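Local coordinates for protein NAD(P)H-flavin oxidoreductase (Agrobacterium tumefaciens str. C58, PDB 2FRE) that probably catalyses NAD(P)H-dependent reduction of flavins or related acceptors with bound FMN, as a dimeric member of the nitroreductase family, at residues L121-Q124 with A125-G129; D148-D151 with G152-V155; E76-Q79 with K80-K83. All blocks are in the same frame, centred on the assembly; numbering follows the deposited sequence.

Contact 1. Residues L121-Q124 with A125-G129; sequences LAMQ and AHLLG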
# COMPACT_ATOMS: atom_id res chain seq x y z
N LEU A 121 6.93 3.70 -0.65
CA LEU A 121 7.88 4.18 -1.67
C LEU A 121 7.49 5.57 -2.23
O LEU A 121 8.29 6.52 -2.27
CB LEU A 121 7.95 3.14 -2.80
CG LEU A 121 9.03 3.22 -3.88
CD1 LEU A 121 9.08 1.89 -4.62
CD2 LEU A 121 8.79 4.39 -4.83
N ALA A 122 6.23 5.65 -2.68
CA ALA A 122 5.66 6.89 -3.24
C ALA A 122 5.66 8.03 -2.22
O ALA A 122 5.96 9.19 -2.56
CB ALA A 122 4.27 6.62 -3.75
N MSE A 123 5.36 7.69 -0.98
CA MSE A 123 5.32 8.66 0.10
C MSE A 123 6.71 9.19 0.43
O MSE A 123 6.91 10.38 0.55
CB MSE A 123 4.66 8.04 1.32
CG MSE A 123 4.22 9.02 2.37
SE MSE A 123 3.02 10.40 1.66
CE MSE A 123 4.04 11.49 1.59
N GLN A 124 7.66 8.29 0.57
CA GLN A 124 9.04 8.71 0.85
C GLN A 124 9.62 9.55 -0.30
O GLN A 124 10.28 10.58 -0.06
CB GLN A 124 9.94 7.52 1.21
CG GLN A 124 11.35 7.90 1.70
CD GLN A 124 11.39 8.88 2.86
OE1 GLN A 124 11.42 10.14 2.68
NE2 GLN A 124 11.46 8.34 4.05
N ALA A 125 9.34 9.13 -1.53
CA ALA A 125 9.72 9.91 -2.72
C ALA A 125 9.13 11.34 -2.65
O ALA A 125 9.86 12.34 -2.80
CB ALA A 125 9.24 9.20 -3.99
N HIS A 126 7.82 11.42 -2.44
CA HIS A 126 7.15 12.69 -2.20
C HIS A 126 7.85 13.54 -1.14
O HIS A 126 8.13 14.74 -1.36
CB HIS A 126 5.68 12.50 -1.80
CG HIS A 126 4.99 13.81 -1.61
ND1 HIS A 126 4.70 14.33 -0.36
CD2 HIS A 126 4.61 14.75 -2.50
CE1 HIS A 126 4.15 15.52 -0.50
NE2 HIS A 126 4.11 15.81 -1.78
N LEU A 127 8.14 12.93 0.01
CA LEU A 127 8.76 13.66 1.10
C LEU A 127 10.15 14.24 0.77
O LEU A 127 10.54 15.27 1.32
CB LEU A 127 8.81 12.80 2.37
CG LEU A 127 7.44 12.55 3.01
CD1 LEU A 127 7.54 11.45 4.05
CD2 LEU A 127 6.85 13.82 3.65
N LEU A 128 10.86 13.59 -0.15
CA LEU A 128 12.17 14.08 -0.62
C LEU A 128 12.09 15.08 -1.77
O LEU A 128 13.12 15.58 -2.21
CB LEU A 128 13.04 12.88 -1.04
CG LEU A 128 13.48 11.98 0.11
CD1 LEU A 128 14.13 10.74 -0.44
CD2 LEU A 128 14.44 12.74 1.04
N GLY A 129 10.89 15.38 -2.26
CA GLY A 129 10.72 16.38 -3.28
C GLY A 129 10.57 15.80 -4.67
O GLY A 129 10.62 16.53 -5.66
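The terminal methyl CE of selenomethionine Met123 meets two side chains of the following turn, lying 3.5 Å from His126 ND1 and 3.8 Å from Leu127 CG. CG of Met123 stands anti to its backbone N (chi1 -164°), and bends further along the chain carry CE forward over this turn. It reaches the imidazole obliquely, the two side chains running alongside and pointing the same way, while Leu127 crosses the Met123 chain at a slant. Behind them is the ladder of an alpha-helix at its C-terminal end: Ala125 N to Leu121 O, His126 N to Ala122 O and Leu127 N to Met123 O, all three 2.9 Å, are followed by Leu128 N to Gln124 O at 3.1 Å, a longer and less straight bond. Gly129, with a phi of 100°, closes the helix in a Schellman motif. Farther out, Leu16 of helix 16-19 touches Met123, His126 and Leu127, Ile39 of helix 33-44 touches Leu121 and Ala125, and Met123 of the second subunit packs on Met123, placing this helix end at the dimer interface. His126 ND1, buried beside a methyl and lacking a polar partner, is consistent with a neutral imidazole.

Contact 2. Residues D148-D151 with G152-V155; sequences DIPD and GFKV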
# COMPACT_ATOMS: atom_id res chain seq x y z
N ASP A 148 16.09 -11.51 -14.81
CA ASP A 148 16.45 -12.73 -14.07
C ASP A 148 15.60 -12.91 -12.83
O ASP A 148 16.12 -13.23 -11.76
CB ASP A 148 17.93 -12.72 -13.67
CG ASP A 148 18.86 -12.64 -14.87
OD1 ASP A 148 18.55 -13.28 -15.89
OD2 ASP A 148 19.90 -11.94 -14.77
N ILE A 149 14.30 -12.68 -12.96
CA ILE A 149 13.43 -12.86 -11.83
C ILE A 149 13.17 -14.35 -11.69
O ILE A 149 12.79 -14.99 -12.66
CB ILE A 149 12.14 -12.07 -12.02
CG1 ILE A 149 12.49 -10.57 -12.02
CG2 ILE A 149 11.11 -12.43 -10.91
CD1 ILE A 149 11.41 -9.70 -12.52
N PRO A 150 13.39 -14.90 -10.48
CA PRO A 150 13.25 -16.35 -10.28
C PRO A 150 11.80 -16.77 -10.27
O PRO A 150 10.91 -15.93 -10.15
CB PRO A 150 13.87 -16.59 -8.89
CG PRO A 150 14.46 -15.26 -8.47
CD PRO A 150 13.77 -14.23 -9.22
N ASP A 151 11.58 -18.07 -10.41
CA ASP A 151 10.26 -18.66 -10.35
C ASP A 151 9.64 -18.36 -9.00
O ASP A 151 10.34 -18.34 -7.97
CB ASP A 151 10.32 -20.19 -10.56
CG ASP A 151 10.84 -20.58 -11.95
OD1 ASP A 151 11.00 -19.69 -12.83
OD2 ASP A 151 11.11 -21.78 -12.17
N GLY A 152 8.34 -18.11 -9.00
CA GLY A 152 7.62 -17.87 -7.76
C GLY A 152 7.69 -16.42 -7.33
O GLY A 152 7.32 -16.10 -6.21
N PHE A 153 8.20 -15.55 -8.21
CA PHE A 153 8.15 -14.10 -7.99
C PHE A 153 7.31 -13.45 -9.06
O PHE A 153 7.49 -13.73 -10.24
CB PHE A 153 9.57 -13.52 -7.98
CG PHE A 153 10.34 -13.85 -6.73
CD1 PHE A 153 10.37 -12.94 -5.68
CD2 PHE A 153 11.01 -15.05 -6.60
CE1 PHE A 153 11.04 -13.21 -4.52
CE2 PHE A 153 11.69 -15.34 -5.44
CZ PHE A 153 11.71 -14.41 -4.39
N LYS A 154 6.42 -12.56 -8.64
CA LYS A 154 5.47 -11.88 -9.50
C LYS A 154 5.86 -10.41 -9.72
O LYS A 154 6.25 -9.71 -8.77
CB LYS A 154 4.08 -11.97 -8.86
CG LYS A 154 3.03 -11.11 -9.50
CD LYS A 154 1.65 -11.37 -8.93
CE LYS A 154 0.68 -10.25 -9.21
NZ LYS A 154 1.07 -9.43 -10.38
N VAL A 155 5.74 -9.95 -10.96
CA VAL A 155 5.91 -8.55 -11.29
C VAL A 155 4.59 -7.84 -11.00
O VAL A 155 3.57 -8.13 -11.60
CB VAL A 155 6.32 -8.35 -12.78
CG1 VAL A 155 6.52 -6.87 -13.08
CG2 VAL A 155 7.59 -9.16 -13.11
O HOH W 1 8.94 -15.35 -11.88
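Pro150 and Phe153 are the first and last residues of a type II beta turn that leads from the loop after helix 140-146 into strand 153-162 of the central sheet. The turn's backbone bond is weak: Phe153 N lies 3.4 Å from Pro150 O, with an N-H...O angle of only 139°. A water lies 2.7 Å from both Pro150 O and Phe153 O and can donate to either, though it has more acceptors around it than protons. Gly152 holds the third position of the turn with a positive phi, a conformation that glycine adopts readily, and backbone hydrogen bonds join it to Asp95 and Lys154 to Ser93 on strand 87-98.

Apolar side chains pack along one side of the turn. The methyl CG2 of Ile149 presses on Phe153 CB at 3.5 Å, and its other branch crosses Val155 at about a right angle, CD1 lying 3.9 Å from CG2 of the valine. That division follows from the first torsion of Ile149, which sets CG1 anti to the carbonyl carbon (chi1 -66°) and leaves CG2 for the phenylalanine. The Pro150 ring slants across the Phe153 side chain, its CD 3.9 Å from CD2, while the carbonyl oxygens of Pro150 and Asp151 lie at the edge of the phenyl ring, near its plane. Ile92 on strand 87-98 and Ile143 on helix 140-146 continue this cluster, and Phe195 of the second subunit meets the Phe153 ring edge-to-face, so the turn also takes part in the dimer contact.

Lys154 lies beyond the turn and takes no part in its packing. Its chain, extended through chi3, brings NZ to the carbonyl of the next residue, 3.1 Å from Val155 O, and donates from above the carbonyl plane, 48° out of it; the same oxygen also accepts from Lys140 NZ.

Contact 3. Residues E76-Q79 with K80-K83; sequences EGNQ and KWAK. With FMN (flavin mononucleotide), chain C.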
# COMPACT_ATOMS: atom_id res chain seq x y z
N GLU A 76 5.02 1.24 -25.15
CA GLU A 76 5.41 2.42 -25.94
C GLU A 76 4.83 3.70 -25.36
O GLU A 76 5.53 4.71 -25.25
CB GLU A 76 4.95 2.26 -27.39
CG GLU A 76 5.04 3.53 -28.26
CD GLU A 76 4.71 3.28 -29.74
OE1 GLU A 76 4.89 4.22 -30.56
OE2 GLU A 76 4.27 2.15 -30.09
N GLY A 77 3.55 3.65 -25.01
CA GLY A 77 2.84 4.78 -24.45
C GLY A 77 3.52 5.31 -23.21
O GLY A 77 3.79 6.50 -23.10
N ASN A 78 3.81 4.42 -22.27
CA ASN A 78 4.53 4.80 -21.06
C ASN A 78 5.97 5.25 -21.34
O ASN A 78 6.45 6.19 -20.70
CB ASN A 78 4.55 3.67 -20.02
CG ASN A 78 3.20 3.47 -19.34
OD1 ASN A 78 2.87 2.34 -18.94
ND2 ASN A 78 2.44 4.54 -19.18
N GLN A 79 6.65 4.60 -22.28
CA GLN A 79 8.03 4.98 -22.61
C GLN A 79 8.16 6.46 -22.92
O GLN A 79 9.15 7.08 -22.55
CB GLN A 79 8.55 4.21 -23.81
CG GLN A 79 8.89 2.77 -23.52
CD GLN A 79 9.51 2.06 -24.71
OE1 GLN A 79 9.25 0.88 -24.94
NE2 GLN A 79 10.35 2.76 -25.44
N LYS A 80 7.17 7.00 -23.62
CA LYS A 80 7.21 8.35 -24.15
C LYS A 80 7.57 9.37 -23.08
O LYS A 80 8.30 10.31 -23.35
CB LYS A 80 5.85 8.72 -24.75
CG LYS A 80 5.51 7.99 -26.02
CD LYS A 80 4.04 8.16 -26.41
CE LYS A 80 3.81 8.02 -27.92
NZ LYS A 80 4.33 6.73 -28.53
N TRP A 81 7.05 9.18 -21.87
CA TRP A 81 7.29 10.12 -20.77
C TRP A 81 8.23 9.56 -19.71
O TRP A 81 9.03 10.29 -19.16
CB TRP A 81 5.96 10.58 -20.13
CG TRP A 81 5.09 9.48 -19.65
CD1 TRP A 81 4.12 8.84 -20.36
CD2 TRP A 81 5.11 8.88 -18.36
NE1 TRP A 81 3.52 7.89 -19.60
CE2 TRP A 81 4.11 7.87 -18.36
CE3 TRP A 81 5.87 9.07 -17.20
CZ2 TRP A 81 3.86 7.07 -17.26
CZ3 TRP A 81 5.61 8.27 -16.10
CH2 TRP A 81 4.63 7.27 -16.14
N ALA A 82 8.12 8.26 -19.43
CA ALA A 82 8.93 7.63 -18.38
C ALA A 82 10.43 7.58 -18.70
O ALA A 82 11.25 7.46 -17.79
CB ALA A 82 8.41 6.25 -18.07
N LYS A 83 10.79 7.68 -19.98
CA LYS A 83 12.18 7.69 -20.38
C LYS A 83 12.91 8.90 -19.86
O LYS A 83 14.13 8.93 -19.89
CB LYS A 83 12.33 7.61 -21.90
CG LYS A 83 11.85 8.82 -22.68
CD LYS A 83 11.67 8.44 -24.12
CE LYS A 83 11.22 9.57 -24.99
NZ LYS A 83 11.11 9.11 -26.43
N1 FMN C . -0.28 5.60 -15.21
C2 FMN C . 0.09 5.57 -16.55
O2 FMN C . 0.19 6.63 -17.19
N3 FMN C . 0.34 4.37 -17.19
C4 FMN C . 0.24 3.17 -16.53
O4 FMN C . 0.68 2.14 -17.06
C4A FMN C . -0.14 3.21 -15.17
N5 FMN C . -0.26 2.03 -14.45
C5A FMN C . -0.55 2.08 -13.10
C6 FMN C . -0.63 0.90 -12.39
C7 FMN C . -0.92 0.91 -11.04
C7M FMN C . -0.48 -0.31 -10.28
C8 FMN C . -1.16 2.12 -10.37
C8M FMN C . -0.92 2.23 -8.89
C9 FMN C . -1.08 3.31 -11.08
C9A FMN C . -0.80 3.29 -12.46
N10 FMN C . -0.74 4.47 -13.17
C10 FMN C . -0.39 4.42 -14.52
C1' FMN C . -1.10 5.79 -12.54
C2' FMN C . -2.54 5.90 -12.05
O2' FMN C . -3.45 6.20 -13.10
C3' FMN C . -2.62 6.95 -10.94
O3' FMN C . -1.87 6.52 -9.82
C4' FMN C . -4.07 7.24 -10.56
O4' FMN C . -4.76 7.84 -11.64
C5' FMN C . -4.21 8.12 -9.33
O5' FMN C . -3.60 9.38 -9.54
P FMN C . -2.46 9.93 -8.54
O1P FMN C . -3.15 10.24 -7.23
O2P FMN C . -1.42 8.84 -8.32
O3P FMN C . -1.85 11.14 -9.21
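Asn78 O is gripped by two backbone N-H groups of the next turn. Ala82 N donates from 2.9 Å, almost in line with the carbonyl bond, and Trp81 N from 3.3 Å, standing 51° out of the carbonyl plane, so that one oxygen serves both an i+4 and an i+3 bond. The same atom lies over one face of the Trp81 indole, 3.4 Å above the plane and displaced from the ring centre, with Ala82 CB above the same face. Trp81 CG is wedged between its own backbone N and carbonyl carbon (chi1 55°), and this brings the indole back alongside Asn78. The two side chains point the same way, with the amide plane almost perpendicular to the ring.

Both belong to helix 76-82, one wall of the flavin pocket in this nitroreductase-family fold. The Asn78 amide stands against the N3 and O4 side of the FMN pyrimidine, its CG 3.6 Å from FMN O4, and Trp81 CZ2 comes to 3.7 Å from FMN O2. Met135 on strand 131-135 touches Asn78, Trp81 and Ala82, while the ring of His133 meets the indole.

On the solvent side, Lys80 reaches back one turn to Glu76 in a salt bridge, NZ to OE1 3.3 Å. The glutamate chain is extended and the lysine bends at its last torsion, which also sets NZ beside Glu76 CG. Lys83 N donates to Gln79 O at 3.1 Å, and the aliphatic part of the Lys83 side chain passes over that same oxygen.

How the contacts relate
Following the chain from its N terminus, contact 3 comes first, within helix 76-82, then contact 1 at the C-terminal end of helix 110-127, and last contact 2, where the loop after helix 140-146 turns into strand 153-162. Each is one continuous stretch, so none closes more than a helical or beta turn; they stand in series, neither nesting nor crossing. Their centres are 21 to 26 Å apart, and nearest atoms stay about 12 Å apart. Contacts 1 and 2 lie on opposite sides of the chain's centre yet both touch the second subunit, whereas contact 3 touches no other protein chain of the assembly and faces FMN. Strand 153-162 starts in contact 2 and packs through Ile161 against contact 1.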